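Local coordinates for protein benzoylformate decarboxylase (Mycobacterium smegmatis, PDB 4Q9D) that is an enzyme of the thiamine pyrophosphate family, built of three alpha/beta domains, with a magnesium ion bound in its C-terminal domain and four chains in its assembly, at residues Asn71-Ala76 / Pro111-Pro116; His202-Leu207 / Gly228-Ala233. All coordinates share one frame; numbering follows the deposited sequence.

Interaction 1: residues Asn71-Ala76 / Pro111-Pro116; sequences NLHTAA and PYLNNP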
loop_
_atom_site.group_PDB
_atom_site.type_symbol
_atom_site.label_atom_id
_atom_site.label_comp_id
_atom_site.label_asym_id
_atom_site.label_seq_id
_atom_site.Cartn_x
_atom_site.Cartn_y
_atom_site.Cartn_z
ATOM N N ASN B 71 8.469 -20.468 -7.060
ATOM C CA ASN B 71 7.174 -20.846 -6.480
ATOM C C ASN B 71 7.287 -20.980 -4.987
ATOM O O ASN B 71 8.099 -21.761 -4.507
ATOM C CB ASN B 71 6.634 -22.144 -7.133
ATOM C CG ASN B 71 5.239 -22.527 -6.629
ATOM O OD1 ASN B 71 5.056 -23.622 -6.104
ATOM N ND2 ASN B 71 4.253 -21.619 -6.789
ATOM N N LEU B 72 6.479 -20.205 -4.259
ATOM C CA LEU B 72 6.649 -20.049 -2.812
ATOM C C LEU B 72 5.352 -20.398 -2.082
ATOM O O LEU B 72 4.258 -20.287 -2.639
ATOM C CB LEU B 72 7.035 -18.578 -2.475
ATOM C CG LEU B 72 8.257 -18.009 -3.209
ATOM C CD1 LEU B 72 8.573 -16.537 -2.820
ATOM C CD2 LEU B 72 9.455 -18.860 -2.925
ATOM N N HIS B 73 5.480 -20.796 -0.827
ATOM C CA HIS B 73 4.356 -21.243 -0.022
ATOM C C HIS B 73 3.556 -20.094 0.670
ATOM O O HIS B 73 3.894 -19.669 1.792
ATOM C CB HIS B 73 4.897 -22.176 1.073
ATOM C CG HIS B 73 3.830 -22.776 1.925
ATOM N ND1 HIS B 73 2.665 -23.304 1.390
ATOM C CD2 HIS B 73 3.739 -22.944 3.269
ATOM C CE1 HIS B 73 1.906 -23.768 2.368
ATOM N NE2 HIS B 73 2.537 -23.577 3.520
ATOM N N THR B 74 2.486 -19.652 0.019
ATOM C CA THR B 74 1.565 -18.626 0.545
ATOM C C THR B 74 2.293 -17.469 1.265
ATOM O O THR B 74 3.361 -17.025 0.800
ATOM C CB THR B 74 0.398 -19.283 1.393
ATOM O OG1 THR B 74 -0.510 -18.272 1.850
ATOM C CG2 THR B 74 0.931 -20.085 2.595
ATOM N N ALA B 75 1.744 -16.960 2.368
ATOM C CA ALA B 75 2.336 -15.751 2.979
ATOM C C ALA B 75 3.689 -16.043 3.634
ATOM O O ALA B 75 4.600 -15.199 3.627
ATOM C CB ALA B 75 1.390 -15.137 4.014
ATOM N N ALA B 76 3.776 -17.232 4.229
ATOM C CA ALA B 76 4.932 -17.693 4.998
ATOM C C ALA B 76 6.169 -17.789 4.111
ATOM O O ALA B 76 7.246 -17.270 4.446
ATOM C CB ALA B 76 4.631 -19.072 5.612
ATOM N N PRO B 111 -9.034 -18.369 6.328
ATOM C CA PRO B 111 -8.680 -19.671 6.907
ATOM C C PRO B 111 -7.168 -19.819 7.137
ATOM O O PRO B 111 -6.399 -18.891 6.845
ATOM C CB PRO B 111 -9.175 -20.666 5.847
ATOM C CG PRO B 111 -9.037 -19.912 4.527
ATOM C CD PRO B 111 -9.413 -18.466 4.907
ATOM N N TYR B 112 -6.754 -20.968 7.675
ATOM C CA TYR B 112 -5.341 -21.220 8.000
ATOM C C TYR B 112 -4.534 -21.111 6.715
ATOM O O TYR B 112 -4.951 -21.651 5.672
ATOM C CB TYR B 112 -5.193 -22.646 8.512
ATOM C CG TYR B 112 -3.930 -22.998 9.278
ATOM C CD1 TYR B 112 -3.661 -22.427 10.512
ATOM C CD2 TYR B 112 -3.060 -23.971 8.803
ATOM C CE1 TYR B 112 -2.552 -22.799 11.256
ATOM C CE2 TYR B 112 -1.932 -24.343 9.532
ATOM C CZ TYR B 112 -1.695 -23.758 10.754
ATOM O OH TYR B 112 -0.613 -24.142 11.507
ATOM N N LEU B 113 -3.389 -20.428 6.807
ATOM C CA LEU B 113 -2.466 -20.237 5.677
ATOM C C LEU B 113 -3.055 -19.456 4.501
ATOM O O LEU B 113 -2.535 -19.497 3.401
ATOM C CB LEU B 113 -1.880 -21.570 5.217
ATOM C CG LEU B 113 -0.794 -22.061 6.202
ATOM C CD1 LEU B 113 -0.507 -23.537 6.006
ATOM C CD2 LEU B 113 0.518 -21.236 6.113
ATOM N N ASN B 114 -4.150 -18.748 4.740
ATOM C CA ASN B 114 -4.614 -17.722 3.806
ATOM C C ASN B 114 -3.549 -16.637 3.714
ATOM O O ASN B 114 -2.797 -16.415 4.664
ATOM C CB ASN B 114 -5.903 -17.103 4.338
ATOM C CG ASN B 114 -6.609 -16.240 3.333
ATOM O OD1 ASN B 114 -6.638 -16.549 2.141
ATOM N ND2 ASN B 114 -7.245 -15.163 3.818
ATOM N N ASN B 115 -3.500 -15.959 2.574
ATOM C CA ASN B 115 -2.584 -14.862 2.355
ATOM C C ASN B 115 -3.419 -13.622 1.995
ATOM O O ASN B 115 -3.461 -13.208 0.840
ATOM C CB ASN B 115 -1.604 -15.207 1.225
ATOM C CG ASN B 115 -0.452 -14.196 1.123
ATOM O OD1 ASN B 115 -0.285 -13.342 1.999
ATOM N ND2 ASN B 115 0.342 -14.295 0.061
ATOM N N PRO B 116 -4.095 -13.031 2.993
ATOM C CA PRO B 116 -4.982 -11.877 2.751
ATOM C C PRO B 116 -4.224 -10.654 2.258
ATOM O O PRO B 116 -3.105 -10.392 2.732
ATOM C CB PRO B 116 -5.629 -11.605 4.129
ATOM C CG PRO B 116 -4.673 -12.180 5.122
ATOM C CD PRO B 116 -3.993 -13.380 4.423
#
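Leu113 comes obliquely to the imidazole of His73, its CD1 3.9 Å from NE2, the two side chains crossing at about a right angle. The methyl CG2 of Thr74 lies 3.7 Å above the centre of one face of this ring and also touches Leu113 CD2, so a single methyl bridges ring and leucine. The amide of Asn115 packs against Ala75, its OD1 3.2 Å from Ala75 CB and its ND2 nearer the backbone N and CA. His73 ND1 is hydrogen-bonded to Glu31 OE1, which helps fix the ring. All this happens where strand 68-72 of the parallel sheet in the N-terminal TPP-binding domain runs out and helix 74-80 takes over; residues 111-116 belong to the long loop between strands 95-101 and 128-130. Pro111 to Asn114 form a type II beta turn, closed by Asn114 N on Pro111 O at 3.1 Å. The turn presents the carbonyl of Leu113 to Thr74. The threonine hydroxyl donates to Leu113 O over 2.8 Å from above the carbonyl plane, 38° out of it; chi1 of -178° sets OG1 opposite the backbone N and turns CG2 to the His73 ring. The Thr74 and Asn115 side chains run antiparallel past one another, OG1 coming within 3.3 Å of Asn115 CB. Leu113 also packs on Ser402 of a second subunit, and Ala76 on Gly404 of that subunit.

Interaction 2: residues His202-Leu207 / Gly228-Ala233; sequences HPMLVL and GAPVHA
Leu205 bonds with both its N-H and its C=O: its N donates to Pro230 O at 2.9 Å, nearly straight at 172°, and its O accepts from His232 N at 2.8 Å, a bond more bent at the hydrogen (146°). A third bond, Leu207 N to His232 O at 3.0 Å, continues the ladder. This is the parallel pairing of strands 203-207 and 231-233, joined by a beta-alpha-beta crossover through helices 209-213 and 217-227 in the Rossmann-like central domain. In the sheet, strand 203-207 has strand 269-273 as its other neighbour, and strand 231-233 has 249-252. The bonds of Leu205 straddle Val231, whose CA-H makes an additional contact with Leu205 O at 3.1 Å; Val206 CA does likewise with His232 O.

One face of the pair carries Leu205, Leu207 and Val231. The side chains of Leu205 and Val231 run alongside each other in the same direction, and both rest on Ala224 of helix 217-227. The two methyls of Val231 divide the work: CG2 meets Leu205 CD2, while CG1 meets Leu207 CD1 at 3.8 Å. Val206 and His232 occupy the other face. There the bent side chain of Met204 crosses His232 at about a right angle, with its CG in the plane of the ring at the edge. His232 ND1 is held by Gly251 O, which helps fix the imidazole's rotation. Ahead of strand 231-233, Ala229 CB lies 3.2 Å from Pro203 O. At the CD2 edge of the imidazole, Met204 SD comes within 3.5 Å of His232 CD2, its direction from the ring centroid 75° off the ring normal.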
loop_
_atom_site.group_PDB
_atom_site.type_symbol
_atom_site.label_atom_id
_atom_site.label_comp_id
_atom_site.label_asym_id
_atom_site.label_seq_id
_atom_site.Cartn_x
_atom_site.Cartn_y
_atom_site.Cartn_z
ATOM N N HIS B 202 38.754 16.853 -20.946
ATOM C CA HIS B 202 39.207 15.815 -20.024
ATOM C C HIS B 202 38.015 14.970 -19.559
ATOM O O HIS B 202 37.557 15.105 -18.425
ATOM C CB HIS B 202 39.890 16.445 -18.804
ATOM C CG HIS B 202 41.043 17.337 -19.138
ATOM N ND1 HIS B 202 42.296 16.851 -19.428
ATOM C CD2 HIS B 202 41.131 18.692 -19.211
ATOM C CE1 HIS B 202 43.111 17.866 -19.683
ATOM N NE2 HIS B 202 42.427 18.989 -19.558
ATOM N N PRO B 203 37.498 14.111 -20.441
ATOM C CA PRO B 203 36.338 13.313 -20.057
ATOM C C PRO B 203 36.746 12.094 -19.236
ATOM O O PRO B 203 37.894 11.657 -19.254
ATOM C CB PRO B 203 35.764 12.868 -21.397
ATOM C CG PRO B 203 36.949 12.804 -22.304
ATOM C CD PRO B 203 37.901 13.879 -21.840
ATOM N N MET B 204 35.785 11.554 -18.498
ATOM C CA MET B 204 35.971 10.278 -17.834
ATOM C C MET B 204 34.730 9.424 -18.059
ATOM O O MET B 204 33.611 9.943 -18.080
ATOM C CB MET B 204 36.233 10.493 -16.325
ATOM C CG MET B 204 36.503 9.187 -15.567
ATOM S SD MET B 204 34.987 8.539 -14.768
ATOM C CE MET B 204 34.853 9.754 -13.457
ATOM N N LEU B 205 34.923 8.120 -18.198
ATOM C CA LEU B 205 33.834 7.224 -18.498
ATOM C C LEU B 205 33.617 6.256 -17.340
ATOM O O LEU B 205 34.579 5.699 -16.815
ATOM C CB LEU B 205 34.144 6.448 -19.774
ATOM C CG LEU B 205 33.120 5.386 -20.180
ATOM C CD1 LEU B 205 31.770 6.073 -20.494
ATOM C CD2 LEU B 205 33.626 4.591 -21.379
ATOM N N VAL B 206 32.353 6.072 -16.944
ATOM C CA VAL B 206 31.982 5.071 -15.939
ATOM C C VAL B 206 31.084 4.046 -16.603
ATOM O O VAL B 206 30.075 4.411 -17.200
ATOM C CB VAL B 206 31.212 5.691 -14.727
ATOM C CG1 VAL B 206 30.955 4.636 -13.673
ATOM C CG2 VAL B 206 31.978 6.877 -14.118
ATOM N N LEU B 207 31.460 2.772 -16.503
ATOM C CA LEU B 207 30.690 1.668 -17.054
ATOM C C LEU B 207 30.245 0.789 -15.896
ATOM O O LEU B 207 31.059 0.110 -15.258
ATOM C CB LEU B 207 31.518 0.845 -18.068
ATOM C CG LEU B 207 31.937 1.558 -19.378
ATOM C CD1 LEU B 207 32.881 0.692 -20.236
ATOM C CD2 LEU B 207 30.720 1.979 -20.216
ATOM N N GLY B 228 39.122 7.137 -25.489
ATOM C CA GLY B 228 40.467 7.259 -24.944
ATOM C C GLY B 228 40.517 7.778 -23.515
ATOM O O GLY B 228 41.589 8.146 -23.016
ATOM N N ALA B 229 39.363 7.822 -22.844
ATOM C CA ALA B 229 39.303 8.364 -21.477
ATOM C C ALA B 229 39.524 7.257 -20.436
ATOM O O ALA B 229 39.371 6.075 -20.734
ATOM C CB ALA B 229 37.950 9.089 -21.240
ATOM N N PRO B 230 39.886 7.635 -19.204
ATOM C CA PRO B 230 39.923 6.602 -18.170
ATOM C C PRO B 230 38.517 6.055 -17.938
ATOM O O PRO B 230 37.542 6.798 -18.030
ATOM C CB PRO B 230 40.383 7.355 -16.919
ATOM C CG PRO B 230 40.301 8.813 -17.247
ATOM C CD PRO B 230 40.340 8.952 -18.731
ATOM N N VAL B 231 38.432 4.767 -17.657
ATOM C CA VAL B 231 37.149 4.088 -17.437
ATOM C C VAL B 231 37.072 3.561 -16.002
ATOM O O VAL B 231 37.831 2.666 -15.647
ATOM C CB VAL B 231 37.010 2.897 -18.380
ATOM C CG1 VAL B 231 35.665 2.225 -18.168
ATOM C CG2 VAL B 231 37.189 3.358 -19.846
ATOM N N HIS B 232 36.183 4.133 -15.178
ATOM C CA HIS B 232 35.903 3.600 -13.843
ATOM C C HIS B 232 34.773 2.581 -13.845
ATOM O O HIS B 232 33.917 2.599 -14.724
ATOM C CB HIS B 232 35.532 4.733 -12.897
ATOM C CG HIS B 232 36.705 5.521 -12.399
ATOM N ND1 HIS B 232 37.452 5.132 -11.303
ATOM C CD2 HIS B 232 37.246 6.689 -12.824
ATOM C CE1 HIS B 232 38.382 6.037 -11.061
ATOM N NE2 HIS B 232 38.286 6.986 -11.976
ATOM N N ALA B 233 34.765 1.700 -12.859
ATOM C CA ALA B 233 33.620 0.838 -12.636
ATOM C C ALA B 233 32.793 1.414 -11.485
ATOM O O ALA B 233 33.233 2.318 -10.778
ATOM C CB ALA B 233 34.067 -0.590 -12.298
#

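How the interactions relate
The two contacts follow in series, interaction 1 closing before interaction 2 opens, and lie on opposite sides of the chain's centre. Their centres are 49 Å apart and their nearest atoms about 31 Å, so neither touches the other. Interaction 1 sits where a strand of the N-terminal TPP-binding domain's parallel sheet gives way to a helix and meets a loop; interaction 2 lies within the parallel sheet of the central domain. Residues 71-76 and 111-116 also meet a second subunit, whereas residues 202-207 and 228-233 touch no other chain of the assembly; one contact borders a subunit interface, the other is internal to its domain.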